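Local coordinates for protein BH2851 (Bacillus halodurans, PDB 2GFG) that is of unknown function but, as a putative adenylate cyclase of the CYTH family, probably acts on a triphosphate or related phosphorylated substrate, at residues A[32-44]-A[115-127]. Sequence-based numbering, arbitrary orientation.
Sequences DFKLQRNHYFETD and QLKHIGTLSTSRA. With EDO (1,2-ethanediol), chain G.
Gln36 lays its amide nitrogen over the guanidinium of Arg126, NE2 standing 3.4 Å above the centre of that plane, with the two flat groups turned 64° apart. No hydrogen bond joins these donors. Instead, NE2 donates a hydrogen bond to a water 2.8 Å away, which also accepts from Asn38 ND2 and is hydrogen-bonded to Thr124 OG1. Gln36 reaches this site with CG between its backbone N and carbonyl carbon (chi1 66°) and the chain extended beyond. Further along the same face, Leu122 CB packs against Tyr40 CE2 at 3.5 Å.

On the other face, Thr121 CG2 makes a CH-pi contact over the His39 ring, while His118 NE2 lies at that ring's edge, in its plane; His39, His118 and Phe41 form an aromatic cluster. At the Phe33 end of the pair, Ala127 CB sits over the centre of the Phe33 ring, 3.6 Å from its centroid, and an ethanediol oxygen, O2, approaches the opposite face. At the far end, Lys117 NZ reaches Asp44, just past strand 34-42, in a salt bridge whose hydrogen bond to OD1 is weak and long (3.4 Å).

Antiparallel backbone pairing of 34-42 with 117-127 sets these neighbours, starting from two 2.8 Å bonds between Lys34 and Arg126, N to O each way. A beta bulge interrupts the register where Ile119 and Gly120 together face Tyr40. Strands 54-60 and 134-143 flank the pair in the closed barrel, and helix 182-190 packs on Tyr40, Ile119 and Thr124.

A second shell orients the polar groups: Asp139 forms a salt bridge with Arg126, Arg58 bonds Asn38 OD1, and Ser141 bonds Thr124 OG1. An unidentified ligand, probably from the crystallisation liquor, makes a weak hydrogen bond to Arg126 NH2. This hydrated, partly basic face is consistent with the anion-binding tunnel of CYTH barrels, in which a phosphorylated substrate would probably lie.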
ATOM      1  N   ASP A  32     -17.259  -5.973   6.357  1.00 49.44           N
ATOM      2  CA  ASP A  32     -15.827  -6.248   6.624  1.00 49.21           C
ATOM      3  C   ASP A  32     -14.907  -5.348   5.803  1.00 48.31           C
ATOM      4  O   ASP A  32     -13.750  -5.140   6.169  1.00 48.51           O
ATOM      5  CB  ASP A  32     -15.500  -7.720   6.345  1.00 49.91           C
ATOM      6  CG  ASP A  32     -16.214  -8.670   7.299  1.00 51.27           C
ATOM      7  OD1 ASP A  32     -16.327  -8.335   8.497  1.00 50.93           O
ATOM      8  OD2 ASP A  32     -16.645  -9.758   6.853  1.00 54.00           O
ATOM      9  N   PHE A  33     -15.414  -4.847   4.673  1.00 47.17           N
ATOM     10  CA  PHE A  33     -14.658  -3.924   3.831  1.00 45.71           C
ATOM     11  C   PHE A  33     -14.598  -2.530   4.453  1.00 45.48           C
ATOM     12  O   PHE A  33     -15.638  -1.931   4.767  1.00 43.49           O
ATOM     13  CB  PHE A  33     -15.261  -3.851   2.423  1.00 45.89           C
ATOM     14  CG  PHE A  33     -14.867  -5.000   1.540  1.00 44.86           C
ATOM     15  CD1 PHE A  33     -13.769  -4.895   0.694  1.00 45.29           C
ATOM     16  CD2 PHE A  33     -15.568  -6.205   1.583  1.00 44.91           C
ATOM     17  CE1 PHE A  33     -13.385  -5.973  -0.127  1.00 41.98           C
ATOM     18  CE2 PHE A  33     -15.187  -7.288   0.773  1.00 43.57           C
ATOM     19  CZ  PHE A  33     -14.088  -7.164  -0.080  1.00 43.91           C
ATOM     20  N   LYS A  34     -13.369  -2.041   4.671  1.00 45.66           N
ATOM     21  CA  LYS A  34     -13.133  -0.698   5.201  1.00 46.05           C
ATOM     22  C   LYS A  34     -12.504   0.173   4.109  1.00 45.07           C
ATOM     23  O   LYS A  34     -11.673  -0.290   3.344  1.00 45.39           O
ATOM     24  CB  LYS A  34     -12.203  -0.752   6.422  1.00 47.41           C
ATOM     25  CG  LYS A  34     -12.564  -1.834   7.474  1.00 50.78           C
ATOM     26  CD  LYS A  34     -13.979  -1.670   8.012  1.00 53.20           C
ATOM     27  CE  LYS A  34     -14.296  -2.722   9.078  1.00 55.16           C
ATOM     28  NZ  LYS A  34     -15.742  -2.705   9.479  1.00 56.51           N
ATOM     29  N   LEU A  35     -12.883   1.441   4.083  1.00 45.25           N
ATOM     30  CA  LEU A  35     -12.411   2.379   3.063  1.00 45.77           C
ATOM     31  C   LEU A  35     -11.214   3.166   3.569  1.00 45.12           C
ATOM     32  O   LEU A  35     -11.183   3.583   4.725  1.00 44.39           O
ATOM     33  CB  LEU A  35     -13.551   3.339   2.668  1.00 46.99           C
ATOM     34  CG  LEU A  35     -13.276   4.428   1.623  1.00 48.69           C
ATOM     35  CD1 LEU A  35     -12.638   3.869   0.344  1.00 49.49           C
ATOM     36  CD2 LEU A  35     -14.585   5.163   1.293  1.00 50.82           C
ATOM     37  N   GLN A  36     -10.191   3.293   2.715  1.00 45.83           N
ATOM     38  CA  GLN A  36      -9.016   4.112   3.021  1.00 45.20           C
ATOM     39  C   GLN A  36      -8.572   4.904   1.786  1.00 45.64           C
ATOM     40  O   GLN A  36      -8.818   4.491   0.643  1.00 43.95           O
ATOM     41  CB  GLN A  36      -7.869   3.234   3.524  1.00 44.54           C
ATOM     42  CG  GLN A  36      -7.298   2.260   2.448  1.00 45.52           C
ATOM     43  CD  GLN A  36      -6.488   1.126   3.045  1.00 47.25           C
ATOM     44  OE1 GLN A  36      -6.722   0.709   4.176  1.00 53.37           O
ATOM     45  NE2 GLN A  36      -5.542   0.615   2.280  1.00 49.49           N
ATOM     46  N   ARG A  37      -7.932   6.049   2.033  1.00 46.78           N
ATOM     47  CA  ARG A  37      -7.420   6.912   0.972  1.00 46.51           C
ATOM     48  C   ARG A  37      -5.927   7.049   1.107  1.00 46.31           C
ATOM     49  O   ARG A  37      -5.430   7.438   2.156  1.00 45.69           O
ATOM     50  CB  ARG A  37      -8.052   8.282   1.052  1.00 47.65           C
ATOM     51  CG  ARG A  37      -9.486   8.310   0.657  1.00 50.78           C
ATOM     52  CD  ARG A  37      -9.946   9.722   0.345  1.00 52.22           C
ATOM     53  NE  ARG A  37     -11.243   9.735  -0.326  1.00 55.03           N
ATOM     54  CZ  ARG A  37     -11.815  10.824  -0.858  1.00 56.75           C
ATOM     55  NH1 ARG A  37     -11.207  12.021  -0.793  1.00 57.13           N
ATOM     56  NH2 ARG A  37     -12.997  10.722  -1.455  1.00 58.49           N
ATOM     57  N   ASN A  38      -5.214   6.751   0.027  1.00 45.74           N
ATOM     58  CA  ASN A  38      -3.776   6.858  -0.005  1.00 45.36           C
ATOM     59  C   ASN A  38      -3.392   8.077  -0.799  1.00 45.19           C
ATOM     60  O   ASN A  38      -3.701   8.164  -1.986  1.00 44.92           O
ATOM     61  CB  ASN A  38      -3.177   5.610  -0.636  1.00 45.10           C
ATOM     62  CG  ASN A  38      -3.586   4.359   0.076  1.00 46.19           C
ATOM     63  OD1 ASN A  38      -3.343   4.211   1.254  1.00 42.63           O
ATOM     64  ND2 ASN A  38      -4.253   3.456  -0.639  1.00 53.16           N
ATOM     65  N   HIS A  39      -2.829   9.075  -0.114  1.00 43.09           N
ATOM     66  CA  HIS A  39      -2.366  10.296  -0.762  1.00 42.33           C
ATOM     67  C   HIS A  39      -0.887  10.157  -1.024  1.00 43.19           C
ATOM     68  O   HIS A  39      -0.106  10.030  -0.091  1.00 41.98           O
ATOM     69  CB  HIS A  39      -2.626  11.501   0.127  1.00 42.47           C
ATOM     70  CG  HIS A  39      -4.066  11.704   0.464  1.00 43.59           C
ATOM     71  ND1 HIS A  39      -4.914  12.464  -0.314  1.00 46.42           N
ATOM     72  CD2 HIS A  39      -4.817  11.236   1.491  1.00 45.17           C
ATOM     73  CE1 HIS A  39      -6.122  12.460   0.222  1.00 45.78           C
ATOM     74  NE2 HIS A  39      -6.089  11.725   1.320  1.00 43.73           N
ATOM     75  N   TYR A  40      -0.498  10.188  -2.300  1.00 43.85           N
ATOM     76  CA  TYR A  40       0.897   9.916  -2.689  1.00 44.49           C
ATOM     77  C   TYR A  40       1.718  11.169  -2.861  1.00 44.47           C
ATOM     78  O   TYR A  40       1.234  12.177  -3.357  1.00 44.50           O
ATOM     79  CB  TYR A  40       0.933   9.095  -3.970  1.00 46.00           C
ATOM     80  CG  TYR A  40       0.199   7.786  -3.853  1.00 45.54           C
ATOM     81  CD1 TYR A  40       0.484   6.892  -2.808  1.00 44.29           C
ATOM     82  CD2 TYR A  40      -0.764   7.417  -4.792  1.00 43.82           C
ATOM     83  CE1 TYR A  40      -0.192   5.684  -2.685  1.00 47.53           C
ATOM     84  CE2 TYR A  40      -1.445   6.197  -4.686  1.00 46.24           C
ATOM     85  CZ  TYR A  40      -1.155   5.335  -3.623  1.00 46.76           C
ATOM     86  OH  TYR A  40      -1.824   4.139  -3.498  1.00 49.50           O
ATOM     87  N   PHE A  41       2.985  11.090  -2.441  1.00 44.83           N
ATOM     88  CA  PHE A  41       3.919  12.191  -2.559  1.00 45.64           C
ATOM     89  C   PHE A  41       5.132  11.769  -3.369  1.00 46.62           C
ATOM     90  O   PHE A  41       5.621  10.644  -3.238  1.00 47.75           O
ATOM     91  CB  PHE A  41       4.349  12.667  -1.183  1.00 46.00           C
ATOM     92  CG  PHE A  41       3.238  13.246  -0.379  1.00 45.04           C
ATOM     93  CD1 PHE A  41       3.020  14.624  -0.359  1.00 46.95           C
ATOM     94  CD2 PHE A  41       2.359  12.421   0.313  1.00 47.64           C
ATOM     95  CE1 PHE A  41       1.967  15.171   0.380  1.00 48.06           C
ATOM     96  CE2 PHE A  41       1.306  12.962   1.049  1.00 49.62           C
ATOM     97  CZ  PHE A  41       1.113  14.347   1.073  1.00 48.39           C
ATOM     98  N   GLU A  42       5.617  12.680  -4.198  1.00 46.48           N
ATOM     99  CA  GLU A  42       6.741  12.408  -5.061  1.00 47.97           C
ATOM    100  C   GLU A  42       7.269  13.721  -5.643  1.00 47.80           C
ATOM    101  O   GLU A  42       6.549  14.728  -5.671  1.00 48.33           O
ATOM    102  CB  GLU A  42       6.304  11.431  -6.195  1.00 48.84           C
ATOM    103  CG  GLU A  42       7.392  11.011  -7.183  1.00 51.44           C
ATOM    104  CD  GLU A  42       8.584  10.320  -6.526  1.00 50.85           C
ATOM    105  OE1 GLU A  42       9.403  11.019  -5.894  1.00 50.00           O
ATOM    106  OE2 GLU A  42       8.769   9.100  -6.760  1.00 48.71           O
ATOM    107  N   THR A  43       8.548  13.727  -6.020  1.00 47.80           N
ATOM    108  CA  THR A  43       9.161  14.871  -6.712  1.00 48.02           C
ATOM    109  C   THR A  43       8.804  14.846  -8.196  1.00 48.97           C
ATOM    110  O   THR A  43       8.349  13.833  -8.707  1.00 48.81           O
ATOM    111  CB  THR A  43      10.720  14.866  -6.563  1.00 47.96           C
ATOM    112  OG1 THR A  43      11.265  13.686  -7.164  1.00 46.65           O
ATOM    113  CG2 THR A  43      11.123  14.909  -5.088  1.00 48.27           C
ATOM    114  N   ASP A  44       9.028  15.963  -8.883  1.00 50.87           N
ATOM    115  CA  ASP A  44       8.735  16.062 -10.338  1.00 53.28           C
ATOM    116  C   ASP A  44       9.494  15.000 -11.150  1.00 54.46           C
ATOM    117  O   ASP A  44       8.914  14.337 -12.013  1.00 54.87           O
ATOM    118  CB  ASP A  44       9.075  17.467 -10.868  1.00 53.84           C
ATOM    119  CG  ASP A  44       8.040  18.529 -10.454  1.00 56.61           C
ATOM    120  OD1 ASP A  44       7.154  18.230  -9.613  1.00 61.73           O
ATOM    121  OD2 ASP A  44       8.119  19.662 -10.976  1.00 61.87           O
ATOM    122  N   GLN A 115      11.059  19.578  -2.521  1.00 47.71           N
ATOM    123  CA  GLN A 115      10.624  19.176  -3.869  1.00 47.77           C
ATOM    124  C   GLN A 115       9.454  18.176  -3.859  1.00 46.16           C
ATOM    125  O   GLN A 115       8.857  17.910  -4.910  1.00 43.95           O
ATOM    126  CB  GLN A 115      11.805  18.583  -4.650  1.00 48.57           C
ATOM    127  CG  GLN A 115      12.949  19.562  -4.880  1.00 50.48           C
ATOM    128  CD  GLN A 115      12.527  20.778  -5.699  1.00 53.98           C
ATOM    129  OE1 GLN A 115      12.673  21.919  -5.256  1.00 57.84           O
ATOM    130  NE2 GLN A 115      11.942  20.533  -6.872  1.00 56.57           N
ATOM    131  N   LEU A 116       9.147  17.606  -2.684  1.00 45.68           N
ATOM    132  CA  LEU A 116       8.023  16.655  -2.554  1.00 45.30           C
ATOM    133  C   LEU A 116       6.700  17.387  -2.602  1.00 45.26           C
ATOM    134  O   LEU A 116       6.574  18.487  -2.071  1.00 45.19           O
ATOM    135  CB  LEU A 116       8.118  15.863  -1.239  1.00 46.30           C
ATOM    136  CG  LEU A 116       9.179  14.773  -1.152  1.00 46.81           C
ATOM    137  CD1 LEU A 116       9.314  14.285   0.285  1.00 48.36           C
ATOM    138  CD2 LEU A 116       8.847  13.614  -2.081  1.00 47.19           C
ATOM    139  N   LYS A 117       5.710  16.771  -3.247  1.00 45.69           N
ATOM    140  CA  LYS A 117       4.353  17.337  -3.308  1.00 45.50           C
ATOM    141  C   LYS A 117       3.305  16.257  -3.506  1.00 44.43           C
ATOM    142  O   LYS A 117       3.611  15.147  -3.948  1.00 40.84           O
ATOM    143  CB  LYS A 117       4.258  18.368  -4.426  1.00 45.67           C
ATOM    144  CG  LYS A 117       4.651  17.842  -5.816  1.00 48.02           C
ATOM    145  CD  LYS A 117       4.770  18.979  -6.838  1.00 49.65           C
ATOM    146  CE  LYS A 117       5.985  19.879  -6.557  1.00 51.38           C
ATOM    147  NZ  LYS A 117       6.211  20.877  -7.646  1.00 52.90           N
ATOM    148  N   HIS A 118       2.060  16.597  -3.177  1.00 46.35           N
ATOM    149  CA  HIS A 118       0.939  15.685  -3.349  1.00 47.81           C
ATOM    150  C   HIS A 118       0.648  15.478  -4.848  1.00 48.36           C
ATOM    151  O   HIS A 118       0.232  16.408  -5.540  1.00 48.74           O
ATOM    152  CB  HIS A 118      -0.297  16.219  -2.624  1.00 48.62           C
ATOM    153  CG  HIS A 118      -1.476  15.305  -2.690  1.00 49.88           C
ATOM    154  ND1 HIS A 118      -2.747  15.751  -2.978  1.00 52.52           N
ATOM    155  CD2 HIS A 118      -1.566  13.961  -2.576  1.00 50.12           C
ATOM    156  CE1 HIS A 118      -3.578  14.724  -2.990  1.00 53.94           C
ATOM    157  NE2 HIS A 118      -2.886  13.626  -2.751  1.00 54.07           N
ATOM    158  N   ILE A 119       0.898  14.256  -5.338  1.00 49.22           N
ATOM    159  CA  ILE A 119       0.698  13.930  -6.783  1.00 49.80           C
ATOM    160  C   ILE A 119      -0.710  13.394  -7.080  1.00 49.23           C
ATOM    161  O   ILE A 119      -1.214  13.553  -8.192  1.00 49.96           O
ATOM    162  CB  ILE A 119       1.791  12.932  -7.335  1.00 49.94           C
ATOM    163  CG1 ILE A 119       1.852  11.642  -6.512  1.00 52.36           C
ATOM    164  CG2 ILE A 119       3.159  13.611  -7.353  1.00 51.73           C
ATOM    165  CD1 ILE A 119       2.572  10.483  -7.232  1.00 52.58           C
ATOM    166  N   GLY A 120      -1.342  12.773  -6.080  1.00 47.67           N
ATOM    167  CA  GLY A 120      -2.722  12.302  -6.222  1.00 45.51           C
ATOM    168  C   GLY A 120      -3.147  11.315  -5.150  1.00 44.41           C
ATOM    169  O   GLY A 120      -2.349  10.921  -4.300  1.00 41.26           O
ATOM    170  N   THR A 121      -4.402  10.873  -5.242  1.00 43.80           N
ATOM    171  CA  THR A 121      -5.014  10.031  -4.225  1.00 46.03           C
ATOM    172  C   THR A 121      -5.675   8.789  -4.838  1.00 45.68           C
ATOM    173  O   THR A 121      -6.479   8.893  -5.759  1.00 46.35           O
ATOM    174  CB  THR A 121      -6.071  10.820  -3.419  1.00 46.31           C
ATOM    175  OG1 THR A 121      -5.467  11.992  -2.874  1.00 52.17           O
ATOM    176  CG2 THR A 121      -6.655   9.967  -2.270  1.00 45.35           C
ATOM    177  N   LEU A 122      -5.341   7.624  -4.276  1.00 45.65           N
ATOM    178  CA  LEU A 122      -5.927   6.350  -4.664  1.00 46.10           C
ATOM    179  C   LEU A 122      -6.743   5.822  -3.494  1.00 46.77           C
ATOM    180  O   LEU A 122      -6.220   5.694  -2.375  1.00 45.91           O
ATOM    181  CB  LEU A 122      -4.813   5.359  -5.033  1.00 46.86           C
ATOM    182  CG  LEU A 122      -5.188   3.911  -5.384  1.00 48.04           C
ATOM    183  CD1 LEU A 122      -4.179   3.334  -6.355  1.00 49.09           C
ATOM    184  CD2 LEU A 122      -5.302   3.011  -4.137  1.00 47.03           C
ATOM    185  N   SER A 123      -8.025   5.524  -3.741  1.00 45.95           N
ATOM    186  CA  SER A 123      -8.913   4.994  -2.697  1.00 46.64           C
ATOM    187  C   SER A 123      -8.990   3.480  -2.776  1.00 45.32           C
ATOM    188  O   SER A 123      -9.045   2.921  -3.862  1.00 44.69           O
ATOM    189  CB  SER A 123     -10.313   5.587  -2.829  1.00 46.76           C
ATOM    190  OG  SER A 123     -10.298   6.978  -2.566  1.00 53.75           O
ATOM    191  N   THR A 124      -9.022   2.825  -1.611  1.00 44.35           N
ATOM    192  CA  THR A 124      -9.128   1.356  -1.541  1.00 44.12           C
ATOM    193  C   THR A 124     -10.181   0.913  -0.526  1.00 43.23           C
ATOM    194  O   THR A 124     -10.226   1.412   0.598  1.00 42.70           O
ATOM    195  CB  THR A 124      -7.778   0.695  -1.174  1.00 43.96           C
ATOM    196  OG1 THR A 124      -6.802   1.002  -2.177  1.00 43.57           O
ATOM    197  CG2 THR A 124      -7.925  -0.844  -1.070  1.00 45.56           C
ATOM    198  N   SER A 125     -11.037  -0.013  -0.955  1.00 42.89           N
ATOM    199  CA  SER A 125     -11.948  -0.705  -0.076  1.00 42.53           C
ATOM    200  C   SER A 125     -11.317  -2.053   0.235  1.00 42.06           C
ATOM    201  O   SER A 125     -11.088  -2.859  -0.673  1.00 41.71           O
ATOM    202  CB  SER A 125     -13.294  -0.889  -0.747  1.00 42.95           C
ATOM    203  OG  SER A 125     -14.206  -1.492   0.124  1.00 46.03           O
ATOM    204  N   ARG A 126     -11.031  -2.299   1.518  1.00 42.43           N
ATOM    205  CA  ARG A 126     -10.204  -3.444   1.922  1.00 42.65           C
ATOM    206  C   ARG A 126     -10.883  -4.352   2.931  1.00 42.04           C
ATOM    207  O   ARG A 126     -11.407  -3.893   3.931  1.00 41.85           O
ATOM    208  CB  ARG A 126      -8.884  -2.946   2.512  1.00 43.63           C
ATOM    209  CG  ARG A 126      -7.986  -4.076   3.093  1.00 46.07           C
ATOM    210  CD  ARG A 126      -6.625  -3.571   3.499  1.00 45.97           C
ATOM    211  NE  ARG A 126      -5.829  -3.134   2.353  1.00 49.43           N
ATOM    212  CZ  ARG A 126      -4.569  -2.701   2.427  1.00 49.76           C
ATOM    213  NH1 ARG A 126      -3.943  -2.613   3.609  1.00 51.36           N
ATOM    214  NH2 ARG A 126      -3.936  -2.335   1.323  1.00 49.91           N
ATOM    215  N   ALA A 127     -10.811  -5.657   2.667  1.00 42.32           N
ATOM    216  CA  ALA A 127     -11.173  -6.679   3.631  1.00 42.84           C
ATOM    217  C   ALA A 127      -9.904  -7.470   3.986  1.00 43.69           C
ATOM    218  O   ALA A 127      -9.079  -7.734   3.121  1.00 44.06           O
ATOM    219  CB  ALA A 127     -12.218  -7.591   3.055  1.00 42.10           C
TER
HETATM  220  C1  EDO G 502     -17.029  -2.358  -1.552  1.00 83.76           C
HETATM  221  O1  EDO G 502     -16.619  -2.808  -0.256  1.00 83.23           O
HETATM  222  C2  EDO G 502     -16.107  -2.941  -2.627  1.00 83.65           C
HETATM  223  O2  EDO G 502     -16.018  -4.375  -2.510  1.00 83.71           O
HETATM  224  O   HOH W   1      -4.546   0.810  -0.340  1.00 45.98           O
HETATM  225  O   HOH W   2       9.546  18.139  -7.544  1.00 53.19           O